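Local coordinates for protein succinate-semialdehyde dehydrogenase (Streptococcus pyogenes MGAS1882, PDB 4OGD) that catalyses the oxidation of succinic semialdehyde to succinate, using NADP+ as cofactor, at residues 342-350 with 363-371; 244-255 with 278-289. All blocks are in the same frame, centred on the assembly; numbering follows the deposited sequence.

Interaction 1. Residues 342-350 with 363-371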
loop_
_atom_site.group_PDB
_atom_site.type_symbol
_atom_site.label_atom_id
_atom_site.label_comp_id
_atom_site.label_asym_id
_atom_site.label_seq_id
_atom_site.Cartn_x
_atom_site.Cartn_y
_atom_site.Cartn_z
ATOM N N VAL A 342 4.040 -33.986 14.978
ATOM C CA VAL A 342 3.679 -34.586 13.698
ATOM C C VAL A 342 4.972 -35.089 13.066
ATOM O O VAL A 342 5.954 -34.349 12.982
ATOM C CB VAL A 342 2.992 -33.547 12.767
ATOM C CG1 VAL A 342 2.750 -34.127 11.367
ATOM C CG2 VAL A 342 1.686 -33.064 13.381
ATOM N N MET A 343 5.012 -36.350 12.647
ATOM C CA MET A 343 6.247 -36.856 12.052
ATOM C C MET A 343 6.405 -36.343 10.627
ATOM O O MET A 343 5.408 -36.067 9.954
ATOM C CB MET A 343 6.320 -38.390 12.092
ATOM C CG MET A 343 5.712 -39.102 10.904
ATOM S SD MET A 343 6.067 -40.879 10.960
ATOM C CE MET A 343 7.713 -40.929 10.267
ATOM N N PRO A 344 7.657 -36.183 10.176
ATOM C CA PRO A 344 7.913 -35.790 8.788
ATOM C C PRO A 344 7.210 -36.762 7.850
ATOM O O PRO A 344 7.321 -37.977 8.013
ATOM C CB PRO A 344 9.429 -35.916 8.666
ATOM C CG PRO A 344 9.925 -35.696 10.064
ATOM C CD PRO A 344 8.907 -36.374 10.930
ATOM N N THR A 345 6.464 -36.222 6.898
ATOM C CA THR A 345 5.603 -37.027 6.053
ATOM C C THR A 345 5.804 -36.535 4.627
ATOM O O THR A 345 5.952 -35.335 4.409
ATOM C CB THR A 345 4.135 -36.842 6.475
ATOM O OG1 THR A 345 3.977 -37.252 7.841
ATOM C CG2 THR A 345 3.192 -37.650 5.590
ATOM N N ILE A 346 5.852 -37.452 3.662
ATOM C CA ILE A 346 6.018 -37.067 2.268
ATOM C C ILE A 346 4.842 -37.589 1.464
ATOM O O ILE A 346 4.492 -38.763 1.567
ATOM C CB ILE A 346 7.324 -37.621 1.660
ATOM C CG1 ILE A 346 8.527 -37.141 2.477
ATOM C CG2 ILE A 346 7.462 -37.191 0.191
ATOM C CD1 ILE A 346 9.846 -37.791 2.097
ATOM N N ILE A 347 4.230 -36.709 0.679
ATOM C CA ILE A 347 3.178 -37.118 -0.246
ATOM C C ILE A 347 3.546 -36.775 -1.682
ATOM O O ILE A 347 4.356 -35.888 -1.938
ATOM C CB ILE A 347 1.833 -36.466 0.089
ATOM C CG1 ILE A 347 1.950 -34.935 0.044
ATOM C CG2 ILE A 347 1.338 -36.958 1.443
ATOM C CD1 ILE A 347 0.627 -34.200 0.242
ATOM N N ALA A 348 2.944 -37.496 -2.621
ATOM C CA ALA A 348 3.143 -37.230 -4.037
ATOM C C ALA A 348 1.841 -37.545 -4.762
ATOM O O ALA A 348 0.823 -37.817 -4.123
ATOM C CB ALA A 348 4.296 -38.067 -4.582
ATOM N N GLY A 349 1.861 -37.496 -6.088
ATOM C CA GLY A 349 0.674 -37.791 -6.870
ATOM C C GLY A 349 -0.516 -36.869 -6.645
ATOM O O GLY A 349 -1.664 -37.303 -6.746
ATOM N N LEU A 350 -0.256 -35.600 -6.335
ATOM C CA LEU A 350 -1.335 -34.628 -6.240
ATOM C C LEU A 350 -1.799 -34.233 -7.641
ATOM O O LEU A 350 -0.992 -33.832 -8.478
ATOM C CB LEU A 350 -0.884 -33.380 -5.471
ATOM C CG LEU A 350 -0.599 -33.563 -3.974
ATOM C CD1 LEU A 350 0.247 -32.409 -3.446
ATOM C CD2 LEU A 350 -1.888 -33.669 -3.173
ATOM N N GLY A 363 3.188 -27.470 8.250
ATOM C CA GLY A 363 3.781 -28.528 9.052
ATOM C C GLY A 363 4.806 -29.283 8.237
ATOM O O GLY A 363 5.117 -28.897 7.112
ATOM N N PRO A 364 5.341 -30.378 8.798
ATOM C CA PRO A 364 6.489 -31.070 8.206
ATOM C C PRO A 364 6.083 -32.043 7.113
ATOM O O PRO A 364 6.361 -33.237 7.224
ATOM C CB PRO A 364 7.065 -31.845 9.392
ATOM C CG PRO A 364 5.877 -32.109 10.266
ATOM C CD PRO A 364 4.990 -30.906 10.128
ATOM N N VAL A 365 5.441 -31.530 6.068
ATOM C CA VAL A 365 4.915 -32.376 5.010
ATOM C C VAL A 365 5.570 -32.054 3.679
ATOM O O VAL A 365 5.282 -31.025 3.067
ATOM C CB VAL A 365 3.384 -32.231 4.881
ATOM C CG1 VAL A 365 2.854 -33.161 3.803
ATOM C CG2 VAL A 365 2.708 -32.517 6.218
ATOM N N GLY A 366 6.444 -32.941 3.222
ATOM C CA GLY A 366 7.052 -32.782 1.917
ATOM C C GLY A 366 6.046 -33.134 0.836
ATOM O O GLY A 366 5.216 -34.024 1.025
ATOM N N GLU A 367 6.084 -32.409 -0.278
ATOM C CA GLU A 367 5.189 -32.686 -1.405
ATOM C C GLU A 367 6.009 -32.728 -2.677
ATOM O O GLU A 367 6.755 -31.797 -2.967
ATOM C CB GLU A 367 4.126 -31.592 -1.517
ATOM C CG GLU A 367 3.320 -31.378 -0.247
ATOM C CD GLU A 367 2.648 -30.024 -0.223
ATOM O OE1 GLU A 367 2.233 -29.556 -1.302
ATOM O OE2 GLU A 367 2.570 -29.415 0.870
ATOM N N ILE A 368 5.891 -33.815 -3.436
ATOM C CA ILE A 368 6.650 -33.929 -4.667
ATOM C C ILE A 368 5.728 -33.828 -5.878
ATOM O O ILE A 368 4.821 -34.641 -6.044
ATOM C CB ILE A 368 7.468 -35.236 -4.712
ATOM C CG1 ILE A 368 8.355 -35.339 -3.472
ATOM C CG2 ILE A 368 8.336 -35.253 -5.945
ATOM C CD1 ILE A 368 9.019 -36.716 -3.308
ATOM N N TYR A 369 5.966 -32.807 -6.701
ATOM C CA TYR A 369 5.212 -32.589 -7.935
ATOM C C TYR A 369 6.079 -32.996 -9.117
ATOM O O TYR A 369 7.114 -32.371 -9.365
ATOM C CB TYR A 369 4.857 -31.107 -8.091
ATOM C CG TYR A 369 3.793 -30.583 -7.149
ATOM C CD1 TYR A 369 2.602 -30.067 -7.642
ATOM C CD2 TYR A 369 3.988 -30.582 -5.771
ATOM C CE1 TYR A 369 1.629 -29.577 -6.794
ATOM C CE2 TYR A 369 3.016 -30.094 -4.904
ATOM C CZ TYR A 369 1.836 -29.594 -5.423
ATOM O OH TYR A 369 0.862 -29.087 -4.579
ATOM N N LYS A 370 5.668 -34.026 -9.858
ATOM C CA LYS A 370 6.447 -34.452 -11.022
ATOM C C LYS A 370 6.026 -33.687 -12.271
ATOM O O LYS A 370 4.837 -33.534 -12.533
ATOM C CB LYS A 370 6.296 -35.956 -11.266
ATOM C CG LYS A 370 7.217 -36.486 -12.364
ATOM C CD LYS A 370 7.023 -37.992 -12.586
ATOM C CE LYS A 370 5.710 -38.281 -13.300
ATOM N NZ LYS A 370 5.818 -38.062 -14.777
ATOM N N VAL A 371 6.999 -33.175 -13.020
ATOM C CA VAL A 371 6.700 -32.503 -14.290
ATOM C C VAL A 371 7.539 -33.063 -15.442
ATOM O O VAL A 371 8.528 -33.769 -15.217
ATOM C CB VAL A 371 6.870 -30.964 -14.189
ATOM C CG1 VAL A 371 5.930 -30.420 -13.137
ATOM C CG2 VAL A 371 8.314 -30.577 -13.875
HETATM O O HOH W 1 4.106 -36.662 -7.634
HETATM O O HOH W 2 2.232 -34.104 -6.115
#

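Interaction 2. Residues 244-255 with 278-289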
loop_
_atom_site.group_PDB
_atom_site.type_symbol
_atom_site.label_atom_id
_atom_site.label_comp_id
_atom_site.label_asym_id
_atom_site.label_seq_id
_atom_site.Cartn_x
_atom_site.Cartn_y
_atom_site.Cartn_z
ATOM N N TRP A 244 23.280 -32.212 -7.288
ATOM C CA TRP A 244 22.548 -33.071 -6.358
ATOM C C TRP A 244 23.235 -33.258 -5.003
ATOM O O TRP A 244 22.587 -33.590 -4.009
ATOM C CB TRP A 244 22.232 -34.414 -7.023
ATOM C CG TRP A 244 21.075 -34.287 -7.952
ATOM C CD1 TRP A 244 21.063 -33.654 -9.162
ATOM C CD2 TRP A 244 19.740 -34.747 -7.722
ATOM N NE1 TRP A 244 19.801 -33.708 -9.708
ATOM C CE2 TRP A 244 18.972 -34.374 -8.843
ATOM C CE3 TRP A 244 19.118 -35.436 -6.679
ATOM C CZ2 TRP A 244 17.613 -34.675 -8.949
ATOM C CZ3 TRP A 244 17.774 -35.740 -6.788
ATOM C CH2 TRP A 244 17.036 -35.360 -7.914
ATOM N N ASP A 245 24.542 -33.029 -4.962
ATOM C CA ASP A 245 25.277 -33.066 -3.698
ATOM C C ASP A 245 24.881 -31.863 -2.856
ATOM O O ASP A 245 24.585 -31.979 -1.664
ATOM C CB ASP A 245 26.785 -33.032 -3.956
ATOM C CG ASP A 245 27.325 -34.362 -4.450
ATOM O OD1 ASP A 245 27.000 -35.400 -3.836
ATOM O OD2 ASP A 245 28.072 -34.370 -5.453
ATOM N N GLN A 246 24.886 -30.698 -3.494
ATOM C CA GLN A 246 24.484 -29.468 -2.836
ATOM C C GLN A 246 23.004 -29.492 -2.497
ATOM O O GLN A 246 22.588 -28.963 -1.470
ATOM C CB GLN A 246 24.838 -28.265 -3.706
ATOM C CG GLN A 246 26.338 -28.048 -3.791
ATOM C CD GLN A 246 26.988 -28.026 -2.416
ATOM O OE1 GLN A 246 27.834 -28.865 -2.098
ATOM N NE2 GLN A 246 26.587 -27.066 -1.589
ATOM N N LEU A 247 22.214 -30.129 -3.354
ATOM C CA LEU A 247 20.789 -30.299 -3.100
ATOM C C LEU A 247 20.534 -31.008 -1.774
ATOM O O LEU A 247 19.767 -30.534 -0.931
ATOM C CB LEU A 247 20.150 -31.084 -4.243
ATOM C CG LEU A 247 18.665 -31.396 -4.107
ATOM C CD1 LEU A 247 17.866 -30.112 -4.002
ATOM C CD2 LEU A 247 18.199 -32.228 -5.294
ATOM N N GLU A 248 21.181 -32.152 -1.582
ATOM C CA GLU A 248 20.953 -32.943 -0.375
ATOM C C GLU A 248 21.219 -32.132 0.894
ATOM O O GLU A 248 20.511 -32.261 1.891
ATOM C CB GLU A 248 21.822 -34.204 -0.388
ATOM C CG GLU A 248 21.693 -35.050 0.878
ATOM C CD GLU A 248 22.317 -36.425 0.730
ATOM O OE1 GLU A 248 22.847 -36.731 -0.361
ATOM O OE2 GLU A 248 22.268 -37.203 1.703
ATOM N N LYS A 249 22.227 -31.275 0.838
ATOM C CA LYS A 249 22.657 -30.537 2.017
ATOM C C LYS A 249 21.664 -29.482 2.495
ATOM O O LYS A 249 21.721 -29.063 3.651
ATOM C CB LYS A 249 24.035 -29.925 1.767
ATOM C CG LYS A 249 25.096 -31.003 1.565
ATOM C CD LYS A 249 26.470 -30.448 1.258
ATOM C CE LYS A 249 27.497 -31.577 1.327
ATOM N NZ LYS A 249 28.883 -31.113 1.056
ATOM N N VAL A 250 20.751 -29.057 1.623
ATOM C CA VAL A 250 19.802 -28.016 2.016
ATOM C C VAL A 250 18.392 -28.531 2.284
ATOM O O VAL A 250 17.547 -27.789 2.791
ATOM C CB VAL A 250 19.729 -26.862 0.983
ATOM C CG1 VAL A 250 21.125 -26.402 0.587
ATOM C CG2 VAL A 250 18.919 -27.272 -0.243
ATOM N N LEU A 251 18.130 -29.798 1.970
ATOM C CA LEU A 251 16.751 -30.293 2.004
ATOM C C LEU A 251 16.097 -30.292 3.389
ATOM O O LEU A 251 14.932 -29.911 3.513
ATOM C CB LEU A 251 16.624 -31.678 1.352
ATOM C CG LEU A 251 16.713 -31.765 -0.172
ATOM C CD1 LEU A 251 16.588 -33.217 -0.597
ATOM C CD2 LEU A 251 15.644 -30.927 -0.877
ATOM N N TYR A 252 16.830 -30.721 4.421
ATOM C CA TYR A 252 16.255 -30.793 5.762
ATOM C C TYR A 252 15.800 -29.406 6.208
ATOM O O TYR A 252 14.653 -29.215 6.610
ATOM C CB TYR A 252 17.257 -31.373 6.768
ATOM C CG TYR A 252 16.598 -31.802 8.059
ATOM C CD1 TYR A 252 16.237 -33.125 8.267
ATOM C CD2 TYR A 252 16.314 -30.878 9.058
ATOM C CE1 TYR A 252 15.622 -33.524 9.444
ATOM C CE2 TYR A 252 15.693 -31.262 10.232
ATOM C CZ TYR A 252 15.353 -32.586 10.420
ATOM O OH TYR A 252 14.739 -32.968 11.591
ATOM N N PHE A 253 16.701 -28.436 6.115
ATOM C CA PHE A 253 16.349 -27.059 6.437
ATOM C C PHE A 253 15.162 -26.581 5.609
ATOM O O PHE A 253 14.230 -25.965 6.137
ATOM C CB PHE A 253 17.530 -26.120 6.196
ATOM C CG PHE A 253 17.142 -24.669 6.154
ATOM C CD1 PHE A 253 16.958 -23.954 7.328
ATOM C CD2 PHE A 253 16.932 -24.025 4.941
ATOM C CE1 PHE A 253 16.578 -22.620 7.294
ATOM C CE2 PHE A 253 16.548 -22.696 4.901
ATOM C CZ PHE A 253 16.373 -21.993 6.072
ATOM N N SER A 254 15.194 -26.869 4.314
ATOM C CA SER A 254 14.215 -26.270 3.406
ATOM C C SER A 254 12.770 -26.591 3.729
ATOM O O SER A 254 11.900 -25.750 3.504
ATOM C CB SER A 254 14.528 -26.618 1.950
ATOM O OG SER A 254 15.743 -25.996 1.566
ATOM N N ARG A 255 12.504 -27.786 4.253
ATOM C CA ARG A 255 11.126 -28.157 4.579
ATOM C C ARG A 255 10.853 -28.364 6.068
ATOM O O ARG A 255 9.716 -28.206 6.515
ATOM C CB ARG A 255 10.666 -29.388 3.781
ATOM C CG ARG A 255 9.155 -29.663 3.881
ATOM C CD ARG A 255 8.334 -28.408 3.567
ATOM N NE ARG A 255 6.902 -28.689 3.529
ATOM C CZ ARG A 255 5.978 -28.003 4.193
ATOM N NH1 ARG A 255 6.326 -26.970 4.953
ATOM N NH2 ARG A 255 4.697 -28.346 4.094
ATOM N N ARG A 278 14.640 -40.723 -8.027
ATOM C CA ARG A 278 15.841 -40.330 -7.302
ATOM C C ARG A 278 15.522 -39.312 -6.210
ATOM O O ARG A 278 16.015 -39.420 -5.086
ATOM C CB ARG A 278 16.878 -39.768 -8.275
ATOM C CG ARG A 278 18.196 -39.389 -7.637
ATOM C CD ARG A 278 19.085 -38.704 -8.641
ATOM N NE ARG A 278 20.392 -38.398 -8.085
ATOM C CZ ARG A 278 21.356 -37.783 -8.756
ATOM N NH1 ARG A 278 21.152 -37.405 -10.010
ATOM N NH2 ARG A 278 22.516 -37.544 -8.171
ATOM N N PHE A 279 14.675 -38.335 -6.524
ATOM C CA PHE A 279 14.309 -37.356 -5.509
ATOM C C PHE A 279 13.408 -37.928 -4.410
ATOM O O PHE A 279 13.536 -37.549 -3.242
ATOM C CB PHE A 279 13.672 -36.111 -6.129
ATOM C CG PHE A 279 13.473 -35.007 -5.141
ATOM C CD1 PHE A 279 14.554 -34.251 -4.715
ATOM C CD2 PHE A 279 12.218 -34.752 -4.602
ATOM C CE1 PHE A 279 14.387 -33.248 -3.781
ATOM C CE2 PHE A 279 12.046 -33.748 -3.664
ATOM C CZ PHE A 279 13.135 -32.994 -3.259
ATOM N N LYS A 280 12.491 -38.826 -4.769
ATOM C CA LYS A 280 11.654 -39.479 -3.766
ATOM C C LYS A 280 12.549 -40.155 -2.748
ATOM O O LYS A 280 12.359 -40.016 -1.539
ATOM C CB LYS A 280 10.733 -40.534 -4.386
ATOM C CG LYS A 280 9.501 -39.985 -5.088
ATOM C CD LYS A 280 8.390 -41.036 -5.145
ATOM C CE LYS A 280 8.911 -42.369 -5.670
ATOM N NZ LYS A 280 7.805 -43.331 -5.947
ATOM N N GLU A 281 13.548 -40.873 -3.247
ATOM C CA GLU A 281 14.478 -41.566 -2.360
ATOM C C GLU A 281 15.339 -40.620 -1.526
ATOM O O GLU A 281 15.589 -40.873 -0.343
ATOM C CB GLU A 281 15.355 -42.520 -3.164
ATOM C CG GLU A 281 14.656 -43.828 -3.443
ATOM C CD GLU A 281 13.995 -44.380 -2.193
ATOM O OE1 GLU A 281 12.763 -44.601 -2.218
ATOM O OE2 GLU A 281 14.705 -44.578 -1.180
ATOM N N LEU A 282 15.792 -39.534 -2.144
ATOM C CA LEU A 282 16.622 -38.565 -1.444
ATOM C C LEU A 282 15.847 -37.858 -0.336
ATOM O O LEU A 282 16.336 -37.741 0.791
ATOM C CB LEU A 282 17.203 -37.542 -2.419
ATOM C CG LEU A 282 18.103 -36.484 -1.785
ATOM C CD1 LEU A 282 19.297 -37.153 -1.126
ATOM C CD2 LEU A 282 18.570 -35.491 -2.826
ATOM N N LEU A 283 14.641 -37.384 -0.647
ATOM C CA LEU A 283 13.844 -36.674 0.353
ATOM C C LEU A 283 13.446 -37.614 1.499
ATOM O O LEU A 283 13.417 -37.218 2.669
ATOM C CB LEU A 283 12.609 -36.025 -0.286
ATOM C CG LEU A 283 11.863 -35.028 0.612
ATOM C CD1 LEU A 283 12.716 -33.791 0.850
ATOM C CD2 LEU A 283 10.519 -34.628 0.009
ATOM N N THR A 284 13.169 -38.868 1.157
ATOM C CA THR A 284 12.890 -39.889 2.163
ATOM C C THR A 284 14.085 -40.095 3.095
ATOM O O THR A 284 13.932 -40.147 4.322
ATOM C CB THR A 284 12.504 -41.222 1.498
ATOM O OG1 THR A 284 11.279 -41.046 0.767
ATOM C CG2 THR A 284 12.309 -42.309 2.556
ATOM N N LYS A 285 15.274 -40.192 2.509
ATOM C CA LYS A 285 16.507 -40.351 3.278
ATOM C C LYS A 285 16.682 -39.202 4.263
ATOM O O LYS A 285 16.966 -39.409 5.446
ATOM C CB LYS A 285 17.705 -40.401 2.332
ATOM C CG LYS A 285 19.060 -40.456 3.035
ATOM C CD LYS A 285 20.188 -40.251 2.039
ATOM C CE LYS A 285 21.551 -40.329 2.691
ATOM N NZ LYS A 285 22.606 -39.883 1.741
ATOM N N VAL A 286 16.487 -37.984 3.771
ATOM C CA VAL A 286 16.658 -36.787 4.592
ATOM C C VAL A 286 15.631 -36.718 5.727
ATOM O O VAL A 286 15.968 -36.426 6.876
ATOM C CB VAL A 286 16.568 -35.518 3.709
ATOM C CG1 VAL A 286 16.386 -34.268 4.561
ATOM C CG2 VAL A 286 17.811 -35.389 2.827
ATOM N N PHE A 287 14.375 -36.994 5.392
ATOM C CA PHE A 287 13.291 -36.964 6.360
ATOM C C PHE A 287 13.468 -38.020 7.453
ATOM O O PHE A 287 13.055 -37.812 8.595
ATOM C CB PHE A 287 11.939 -37.110 5.646
ATOM C CG PHE A 287 11.349 -35.794 5.180
ATOM C CD1 PHE A 287 12.156 -34.804 4.635
ATOM C CD2 PHE A 287 9.990 -35.557 5.296
ATOM C CE1 PHE A 287 11.605 -33.588 4.210
ATOM C CE2 PHE A 287 9.429 -34.349 4.875
ATOM C CZ PHE A 287 10.238 -33.371 4.335
ATOM N N LYS A 288 14.108 -39.137 7.107
ATOM C CA LYS A 288 14.361 -40.204 8.077
ATOM C C LYS A 288 15.331 -39.800 9.176
ATOM O O LYS A 288 15.339 -40.401 10.251
ATOM C CB LYS A 288 14.890 -41.454 7.369
ATOM C CG LYS A 288 13.785 -42.338 6.811
ATOM C CD LYS A 288 14.374 -43.440 5.939
ATOM C CE LYS A 288 13.304 -44.416 5.491
ATOM N NZ LYS A 288 13.889 -45.482 4.626
ATOM N N THR A 289 16.137 -38.779 8.910
ATOM C CA THR A 289 17.141 -38.340 9.872
ATOM C C THR A 289 16.561 -37.506 11.004
ATOM O O THR A 289 17.250 -37.236 11.984
ATOM C CB THR A 289 18.280 -37.543 9.202
ATOM O OG1 THR A 289 17.790 -36.277 8.740
ATOM C CG2 THR A 289 18.860 -38.321 8.039
#

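Interaction 1. Residues 342-350 with 363-371
Ile347 and Glu367 run alongside each other in the same direction on one face of a parallel strand pair, Ile347 CG1 3.8 Å from Glu367 CG. Ile347 puts CG1 between its own N and carbonyl carbon (chi1 59°), and this turns the branch across to the neighbouring strand. The aliphatic part of Glu367 thus packs as a hydrocarbon, while its carboxylate passes on toward Leu350 and the edge of the Tyr369 ring. Leu350 CD1 comes obliquely to that ring's phenol end, 3.6 Å from Tyr369 OH; the hydroxyl is hydrogen-bonded to the carbonyl of Tyr357. On the other face, Ile346 CG2 meets Ile368 CD1 at 3.9 Å, diagonally across the pair and next to Gly366, which faces Ile346 in the register. Lacking a side chain, Gly366 lets its CA come to 4.4 Å from Ile346 CA, the shortest of the paired CA distances. Before the strands begin, the Pro364 ring, at the centre of an inverse gamma turn, crosses Val342 at about a right angle, its CG 3.9 Å from Val342 CG1.

The backbones pair in parallel by four bonds, among them Ile347 N to Gly366 O (2.9 Å, 170° at the hydrogen). Where the strands part, one water accepts from Gly349 N, another from Leu350 N, and both donate to Ile368 O. These are adjacent strands of the mixed sheet in the aldehyde dehydrogenase catalytic domain, joined without intervening helix or strand and therefore not a beta-alpha-beta crossover. Strand 327-330 borders 345-348, strand 268-272 borders 365-371, and helix 276-288 covers the Ile346-Ile368 face through Phe287 and Tyr276.

Interaction 2. Residues 244-255 with 278-289
Arg278 starts with CG anti to its N (chi1 -177°) and stays extended to its guanidinium, while Trp244 swings its indole beside its own N; these torsions lay the charged group flat over the indole. The two residues close one end of a helix pair that crosses at -56°, packed knobs-into-holes in the alpha/beta catalytic domain of the aldehyde dehydrogenase fold. The stacked planes are 10° apart. Arg278 CZ stands 3.8 Å from the centre of the five-membered ring, a cation-pi contact, and Arg278 CD covers the six-membered ring in a CH-pi contact. Leu247 CD2 presses on the indole's opposite face, so the flat ring is held between charge and hydrocarbon.

The knobs are reciprocal. Leu251 enters among Phe279, Leu282, Leu283 and Val286, its CD1 3.8 Å from Leu282 CD2; Leu282 in turn sits among Trp244, Leu247, Glu248 and Leu251. Leucine suits such a hole because its two methyls reach different walls: Leu282 CD2 faces Leu251 and the indole, CD1 the Glu248 carboxylate. Val286, shorter, suits the closest backbone approach, its CG1 3.7 Å from Tyr252 CB. Farther along, Tyr252 passes Thr289 in the opposite sense, its CD1 3.5 Å from Thr289 OG1, and its hydroxyl binds the Thr301 carbonyl. Arg255 lays CB and CG against Phe287, CG at the ring edge, while its guanidinium turns away to Ser265. At the exposed side, extended Lys285 meets Glu248 at about a right angle, and NZ donates to the syn lone pair of Glu248 OE2 at 2.7 Å, in a salt bridge.

In the fold
Interactions 1 and 2 are two layers of one alpha/beta unit, their centres about 12 Å apart: the strands of 342-350 and 363-371 belong to the sheet on which the helices of 244-255 and 278-289 rest. Phe287 joins them, with its CD2 3.4 Å from Pro344 CB and 3.5 Å from Ile346 CG1. A polar tie comes from Arg255, whose NE probably hydrogen-bonds Val365 O at 2.9 Å while other nitrogens of its guanidinium hold Ser265 and Ile361. This tie joins helix 244-256 to strand 365-371 and, through Ser265, to the part of the chain where the nucleophilic cysteine of the aldehyde dehydrogenase family is expected.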